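Long-range contact in fluvirucin B1 DH domain from module 1 (Actinomadura vulgaris, PDB 6OBV), which probably dehydrates the beta-hydroxyacyl chain carried by its polyketide synthase module, an elimination of water that leaves a double bond during fluvirucin B1 assembly: residues Gln32-Val44 against Leu54-Leu66. Numbering follows the deposited sequence.
Sequences QAAVDHPMLGAAV and LTGRISTTTHPWL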
ATOM      1  N   GLN A  32       7.994  -0.905  -1.688  1.00 40.67           N
ATOM      2  CA  GLN A  32       7.345   0.347  -1.338  1.00 39.12           C
ATOM      3  C   GLN A  32       8.405   1.346  -0.881  1.00 36.90           C
ATOM      4  O   GLN A  32       9.607   1.078  -0.929  1.00 40.34           O
ATOM      5  CB  GLN A  32       6.291   0.104  -0.252  1.00 35.63           C
ATOM      6  CG  GLN A  32       5.516  -1.200  -0.451  1.00 31.36           C
ATOM      7  CD  GLN A  32       4.591  -1.511   0.708  1.00 34.68           C
ATOM      8  OE1 GLN A  32       4.518  -0.751   1.683  1.00 40.64           O
ATOM      9  NE2 GLN A  32       3.875  -2.630   0.610  1.00 24.82           N
ATOM     10  N   ALA A  33       7.951   2.512  -0.429  1.00 34.38           N
ATOM     11  CA  ALA A  33       8.835   3.536   0.109  1.00 36.96           C
ATOM     12  C   ALA A  33       8.672   3.589   1.622  1.00 37.91           C
ATOM     13  O   ALA A  33       7.568   3.411   2.142  1.00 31.16           O
ATOM     14  CB  ALA A  33       8.535   4.913  -0.507  1.00 27.09           C
ATOM     15  N   ALA A  34       9.765   3.820   2.336  1.00 34.76           N
ATOM     16  CA  ALA A  34       9.628   3.916   3.779  1.00 36.23           C
ATOM     17  C   ALA A  34       9.166   5.317   4.153  1.00 36.95           C
ATOM     18  O   ALA A  34       9.467   6.293   3.461  1.00 34.08           O
ATOM     19  CB  ALA A  34      10.944   3.574   4.474  1.00 30.46           C
ATOM     20  N   VAL A  35       8.390   5.404   5.234  1.00 36.63           N
ATOM     21  CA  VAL A  35       7.986   6.670   5.840  1.00 37.08           C
ATOM     22  C   VAL A  35       8.495   6.662   7.271  1.00 35.24           C
ATOM     23  O   VAL A  35       8.202   5.726   8.028  1.00 31.09           O
ATOM     24  CB  VAL A  35       6.457   6.872   5.824  1.00 36.81           C
ATOM     25  CG1 VAL A  35       6.083   8.198   6.491  1.00 38.72           C
ATOM     26  CG2 VAL A  35       5.889   6.796   4.409  1.00 32.80           C
ATOM     27  N   ASP A  36       9.248   7.700   7.641  1.00 32.93           N
ATOM     28  CA  ASP A  36       9.792   7.828   8.996  1.00 39.70           C
ATOM     29  C   ASP A  36       8.840   8.673   9.836  1.00 40.62           C
ATOM     30  O   ASP A  36       8.935   9.899   9.890  1.00 43.20           O
ATOM     31  CB  ASP A  36      11.191   8.428   8.977  1.00 49.13           C
ATOM     32  CG  ASP A  36      11.794   8.529  10.375  1.00 64.80           C
ATOM     33  OD1 ASP A  36      11.513   7.636  11.206  1.00 67.55           O
ATOM     34  OD2 ASP A  36      12.563   9.484  10.638  1.00 75.12           O
ATOM     35  N   HIS A  37       7.922   7.998  10.518  1.00 38.33           N
ATOM     36  CA  HIS A  37       6.894   8.630  11.318  1.00 32.99           C
ATOM     37  C   HIS A  37       6.459   7.610  12.355  1.00 31.74           C
ATOM     38  O   HIS A  37       6.496   6.410  12.072  1.00 36.90           O
ATOM     39  CB  HIS A  37       5.713   9.060  10.437  1.00 35.49           C
ATOM     40  CG  HIS A  37       4.697   9.889  11.157  1.00 36.69           C
ATOM     41  ND1 HIS A  37       3.654   9.335  11.865  1.00 32.04           N
ATOM     42  CD2 HIS A  37       4.569  11.230  11.285  1.00 32.48           C
ATOM     43  CE1 HIS A  37       2.928  10.299  12.401  1.00 30.52           C
ATOM     44  NE2 HIS A  37       3.456  11.460  12.057  1.00 37.26           N
ATOM     45  N   PRO A  38       6.076   8.035  13.571  1.00 33.13           N
ATOM     46  CA  PRO A  38       5.717   7.046  14.611  1.00 29.32           C
ATOM     47  C   PRO A  38       4.456   6.245  14.320  1.00 29.06           C
ATOM     48  O   PRO A  38       4.296   5.153  14.876  1.00 28.32           O
ATOM     49  CB  PRO A  38       5.545   7.910  15.873  1.00 34.59           C
ATOM     50  CG  PRO A  38       6.394   9.125  15.630  1.00 28.45           C
ATOM     51  CD  PRO A  38       6.251   9.388  14.140  1.00 37.56           C
ATOM     52  N   MET A  39       3.544   6.738  13.484  1.00 25.42           N
ATOM     53  CA  MET A  39       2.299   6.028  13.250  1.00 25.50           C
ATOM     54  C   MET A  39       2.169   5.491  11.840  1.00 28.38           C
ATOM     55  O   MET A  39       1.337   4.606  11.616  1.00 28.99           O
ATOM     56  CB  MET A  39       1.089   6.937  13.540  1.00 25.21           C
ATOM     57  CG  MET A  39       1.111   7.565  14.918  1.00 32.54           C
ATOM     58  SD  MET A  39      -0.469   8.318  15.378  1.00 33.22           S
ATOM     59  CE  MET A  39      -0.498   9.758  14.350  1.00 29.73           C
ATOM     60  N   LEU A  40       2.957   6.006  10.895  1.00 21.21           N
ATOM     61  CA  LEU A  40       2.948   5.552   9.507  1.00 30.41           C
ATOM     62  C   LEU A  40       4.338   5.089   9.113  1.00 31.74           C
ATOM     63  O   LEU A  40       5.321   5.786   9.382  1.00 29.52           O
ATOM     64  CB  LEU A  40       2.518   6.662   8.559  1.00 28.51           C
ATOM     65  CG  LEU A  40       1.157   7.247   8.848  1.00 23.10           C
ATOM     66  CD1 LEU A  40       1.108   8.558   8.141  1.00 18.46           C
ATOM     67  CD2 LEU A  40       0.050   6.281   8.376  1.00 30.14           C
ATOM     68  N   GLY A  41       4.414   3.938   8.448  1.00 25.92           N
ATOM     69  CA  GLY A  41       5.682   3.352   8.083  1.00 26.88           C
ATOM     70  C   GLY A  41       5.889   3.083   6.603  1.00 33.05           C
ATOM     71  O   GLY A  41       6.991   2.672   6.218  1.00 36.88           O
ATOM     72  N   ALA A  42       4.875   3.306   5.757  1.00 26.07           N
ATOM     73  CA  ALA A  42       5.015   2.947   4.347  1.00 29.19           C
ATOM     74  C   ALA A  42       4.196   3.870   3.453  1.00 31.53           C
ATOM     75  O   ALA A  42       3.080   4.257   3.803  1.00 25.98           O
ATOM     76  CB  ALA A  42       4.597   1.491   4.108  1.00 29.47           C
ATOM     77  N   ALA A  43       4.753   4.219   2.290  1.00 34.48           N
ATOM     78  CA  ALA A  43       4.017   4.955   1.261  1.00 34.60           C
ATOM     79  C   ALA A  43       3.918   4.090   0.016  1.00 28.81           C
ATOM     80  O   ALA A  43       4.939   3.651  -0.523  1.00 34.98           O
ATOM     81  CB  ALA A  43       4.688   6.290   0.924  1.00 36.45           C
ATOM     82  N   VAL A  44       2.702   3.819  -0.426  1.00 31.71           N
ATOM     83  CA  VAL A  44       2.487   3.042  -1.635  1.00 34.38           C
ATOM     84  C   VAL A  44       1.949   4.008  -2.684  1.00 33.25           C
ATOM     85  O   VAL A  44       0.790   4.429  -2.629  1.00 28.14           O
ATOM     86  CB  VAL A  44       1.540   1.859  -1.405  1.00 43.53           C
ATOM     87  CG1 VAL A  44       1.298   1.117  -2.709  1.00 42.60           C
ATOM     88  CG2 VAL A  44       2.119   0.905  -0.354  1.00 42.89           C
ATOM     89  N   LEU A  54      -0.746   5.719   2.458  1.00 27.90           N
ATOM     90  CA  LEU A  54       0.234   5.502   3.512  1.00 25.25           C
ATOM     91  C   LEU A  54      -0.401   4.612   4.562  1.00 28.90           C
ATOM     92  O   LEU A  54      -1.583   4.775   4.888  1.00 21.97           O
ATOM     93  CB  LEU A  54       0.681   6.813   4.160  1.00 29.24           C
ATOM     94  CG  LEU A  54       1.526   7.740   3.290  1.00 28.73           C
ATOM     95  CD1 LEU A  54       0.638   8.498   2.279  1.00 25.81           C
ATOM     96  CD2 LEU A  54       2.302   8.703   4.182  1.00 31.30           C
ATOM     97  N   THR A  55       0.385   3.676   5.084  1.00 27.89           N
ATOM     98  CA  THR A  55      -0.125   2.650   5.972  1.00 28.28           C
ATOM     99  C   THR A  55       0.670   2.655   7.266  1.00 27.46           C
ATOM    100  O   THR A  55       1.857   2.988   7.276  1.00 23.80           O
ATOM    101  CB  THR A  55      -0.020   1.268   5.345  1.00 23.73           C
ATOM    102  OG1 THR A  55       1.378   0.923   5.242  1.00 24.97           O
ATOM    103  CG2 THR A  55      -0.673   1.268   3.972  1.00 18.57           C
ATOM    104  N   GLY A  56       0.011   2.261   8.350  1.00 23.80           N
ATOM    105  CA  GLY A  56       0.697   2.145   9.613  1.00 25.75           C
ATOM    106  C   GLY A  56      -0.113   1.324  10.583  1.00 31.21           C
ATOM    107  O   GLY A  56      -1.117   0.706  10.219  1.00 26.77           O
ATOM    108  N   ARG A  57       0.353   1.304  11.826  1.00 39.67           N
ATOM    109  CA  ARG A  57      -0.314   0.547  12.874  1.00 43.41           C
ATOM    110  C   ARG A  57      -0.026   1.219  14.211  1.00 42.12           C
ATOM    111  O   ARG A  57       1.045   1.800  14.405  1.00 37.71           O
ATOM    112  CB  ARG A  57       0.132  -0.923  12.872  1.00 41.04           C
ATOM    113  CG  ARG A  57       0.940  -1.333  14.077  1.00 47.29           C
ATOM    114  CD  ARG A  57       1.392  -2.774  14.000  1.00 50.59           C
ATOM    115  NE  ARG A  57       0.283  -3.717  14.083  1.00 52.23           N
ATOM    116  CZ  ARG A  57       0.421  -5.041  14.000  1.00 63.07           C
ATOM    117  NH1 ARG A  57       1.627  -5.577  13.831  1.00 64.79           N
ATOM    118  NH2 ARG A  57      -0.645  -5.833  14.082  1.00 65.00           N
ATOM    119  N   ILE A  58      -1.006   1.168  15.122  1.00 34.76           N
ATOM    120  CA  ILE A  58      -0.837   1.720  16.460  1.00 32.80           C
ATOM    121  C   ILE A  58      -1.447   0.761  17.474  1.00 29.78           C
ATOM    122  O   ILE A  58      -2.259  -0.105  17.141  1.00 30.94           O
ATOM    123  CB  ILE A  58      -1.459   3.132  16.599  1.00 33.61           C
ATOM    124  CG1 ILE A  58      -2.945   3.089  16.299  1.00 27.79           C
ATOM    125  CG2 ILE A  58      -0.758   4.147  15.677  1.00 30.76           C
ATOM    126  CD1 ILE A  58      -3.600   4.451  16.322  1.00 32.03           C
ATOM    127  N   SER A  59      -1.043   0.931  18.729  1.00 28.81           N
ATOM    128  CA  SER A  59      -1.548   0.125  19.839  1.00 34.34           C
ATOM    129  C   SER A  59      -1.099   0.797  21.122  1.00 35.02           C
ATOM    130  O   SER A  59      -0.093   1.505  21.132  1.00 35.73           O
ATOM    131  CB  SER A  59      -1.034  -1.312  19.783  1.00 24.74           C
ATOM    132  OG  SER A  59       0.101  -1.481  20.609  1.00 30.30           O
ATOM    133  N   THR A  60      -1.843   0.569  22.211  1.00 35.20           N
ATOM    134  CA  THR A  60      -1.418   1.148  23.486  1.00 32.35           C
ATOM    135  C   THR A  60      -0.031   0.661  23.885  1.00 36.84           C
ATOM    136  O   THR A  60       0.643   1.314  24.689  1.00 33.18           O
ATOM    137  CB  THR A  60      -2.422   0.833  24.607  1.00 34.41           C
ATOM    138  OG1 THR A  60      -2.485  -0.581  24.811  1.00 37.79           O
ATOM    139  CG2 THR A  60      -3.824   1.342  24.260  1.00 29.43           C
ATOM    140  N   THR A  61       0.423  -0.456  23.316  1.00 37.45           N
ATOM    141  CA  THR A  61       1.739  -0.984  23.654  1.00 32.42           C
ATOM    142  C   THR A  61       2.851  -0.163  23.011  1.00 32.51           C
ATOM    143  O   THR A  61       3.881   0.085  23.638  1.00 34.62           O
ATOM    144  CB  THR A  61       1.841  -2.446  23.211  1.00 34.00           C
ATOM    145  OG1 THR A  61       0.905  -3.217  23.958  1.00 39.23           O
ATOM    146  CG2 THR A  61       3.233  -2.985  23.424  1.00 37.47           C
ATOM    147  N   THR A  62       2.662   0.248  21.755  1.00 32.91           N
ATOM    148  CA  THR A  62       3.666   1.015  21.030  1.00 35.44           C
ATOM    149  C   THR A  62       3.444   2.516  21.141  1.00 31.35           C
ATOM    150  O   THR A  62       4.391   3.293  20.954  1.00 29.87           O
ATOM    151  CB  THR A  62       3.652   0.613  19.550  1.00 35.65           C
ATOM    152  OG1 THR A  62       2.312   0.729  19.052  1.00 32.21           O
ATOM    153  CG2 THR A  62       4.158  -0.835  19.374  1.00 29.61           C
ATOM    154  N   HIS A  63       2.215   2.921  21.434  1.00 29.19           N
ATOM    155  CA  HIS A  63       1.811   4.317  21.591  1.00 28.98           C
ATOM    156  C   HIS A  63       1.075   4.444  22.921  1.00 26.92           C
ATOM    157  O   HIS A  63      -0.160   4.525  22.957  1.00 30.19           O
ATOM    158  CB  HIS A  63       0.928   4.745  20.419  1.00 26.78           C
ATOM    159  CG  HIS A  63       1.605   4.648  19.084  1.00 31.45           C
ATOM    160  ND1 HIS A  63       1.816   3.448  18.436  1.00 34.81           N
ATOM    161  CD2 HIS A  63       2.128   5.605  18.281  1.00 34.23           C
ATOM    162  CE1 HIS A  63       2.437   3.671  17.291  1.00 35.03           C
ATOM    163  NE2 HIS A  63       2.637   4.975  17.173  1.00 34.03           N
ATOM    164  N   PRO A  64       1.800   4.434  24.041  1.00 29.05           N
ATOM    165  CA  PRO A  64       1.121   4.388  25.354  1.00 37.68           C
ATOM    166  C   PRO A  64       0.259   5.607  25.646  1.00 36.80           C
ATOM    167  O   PRO A  64      -0.626   5.533  26.508  1.00 33.49           O
ATOM    168  CB  PRO A  64       2.283   4.272  26.350  1.00 42.00           C
ATOM    169  CG  PRO A  64       3.486   4.800  25.608  1.00 41.41           C
ATOM    170  CD  PRO A  64       3.269   4.449  24.167  1.00 32.41           C
ATOM    171  N   TRP A  65       0.483   6.726  24.962  1.00 33.59           N
ATOM    172  CA  TRP A  65      -0.351   7.896  25.187  1.00 36.55           C
ATOM    173  C   TRP A  65      -1.794   7.669  24.737  1.00 35.07           C
ATOM    174  O   TRP A  65      -2.699   8.364  25.218  1.00 30.07           O
ATOM    175  CB  TRP A  65       0.258   9.108  24.472  1.00 29.15           C
ATOM    176  CG  TRP A  65       0.513   8.901  22.994  1.00 30.02           C
ATOM    177  CD1 TRP A  65       1.671   8.465  22.421  1.00 22.83           C
ATOM    178  CD2 TRP A  65      -0.405   9.148  21.908  1.00 27.20           C
ATOM    179  NE1 TRP A  65       1.532   8.419  21.047  1.00 24.05           N
ATOM    180  CE2 TRP A  65       0.273   8.844  20.709  1.00 26.46           C
ATOM    181  CE3 TRP A  65      -1.727   9.604  21.836  1.00 31.42           C
ATOM    182  CZ2 TRP A  65      -0.334   8.961  19.449  1.00 24.88           C
ATOM    183  CZ3 TRP A  65      -2.332   9.731  20.576  1.00 28.73           C
ATOM    184  CH2 TRP A  65      -1.636   9.401  19.403  1.00 26.12           C
ATOM    185  N   LEU A  66      -2.026   6.701  23.842  1.00 35.35           N
ATOM    186  CA  LEU A  66      -3.390   6.365  23.425  1.00 34.15           C
ATOM    187  C   LEU A  66      -4.303   6.134  24.615  1.00 32.91           C
ATOM    188  O   LEU A  66      -5.462   6.565  24.613  1.00 31.71           O
ATOM    189  CB  LEU A  66      -3.388   5.114  22.553  1.00 33.04           C
ATOM    190  CG  LEU A  66      -2.897   5.239  21.119  1.00 34.22           C
ATOM    191  CD1 LEU A  66      -2.734   3.832  20.561  1.00 28.14           C
ATOM    192  CD2 LEU A  66      -3.866   6.062  20.283  1.00 33.53           C
TER
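Gly41 N and Thr55 N tie strand 40-44 to strand 54-58 in antiparallel fashion, Gly41 N giving a hydrogen bond to Thr55 O (3.0 Å, N-H...O 162°) and Thr55 N one to Ala42 O. Gly41 and Ala42 both face Thr55 in a classic beta bulge, and the N-H of Ala42 adds a weak second hydrogen bond to Thr55 O. Where Gly56 passes, the chains run close, and its CA donates a CH...O contact to Met39 O at 3.2 Å. Leu54 shares one face of the sheet with Ala43, whose CB lies 4.2 Å from Leu54 CG; Leu54 CD2 touches both Leu40 CD1 (4.1 Å) and Val35 CG2, each side chain crossing that of Leu54 at about a right angle. Ala42 CB and Thr55 OG1 share the other face, 3.5 Å apart; here the second subunit packs, and the Thr55 hydroxyl is hydrogen-bonded to Leu30 O of that subunit. The hairpin formed by strands 40-45 and 52-58 thus illustrates how a dehydratase domain of the double-hotdog type can meet its dimer partner through one strand face, while Leu40 and Met39 touch helix 79-92. Beyond the paired strands, the loop carrying Pro38 and Met39 meets His63. His63 NE2 donates to Pro38 O (2.8 Å, 144°), with the oxygen near the ring plane but the nitrogen well above the carbonyl plane; Thr62 OG1 lies 2.8 Å from His63 ND1 in a second hydrogen bond, which helps fix the ring's rotation. Met39 CG passes obliquely by this ring, and Ile58 CG2 lies over one face, offset toward the rim. With a nearly extended chi2 (-167°), Met39 carries its SD to the edge of Trp65 at CZ2, 4.1 Å away, in a Met-aromatic contact.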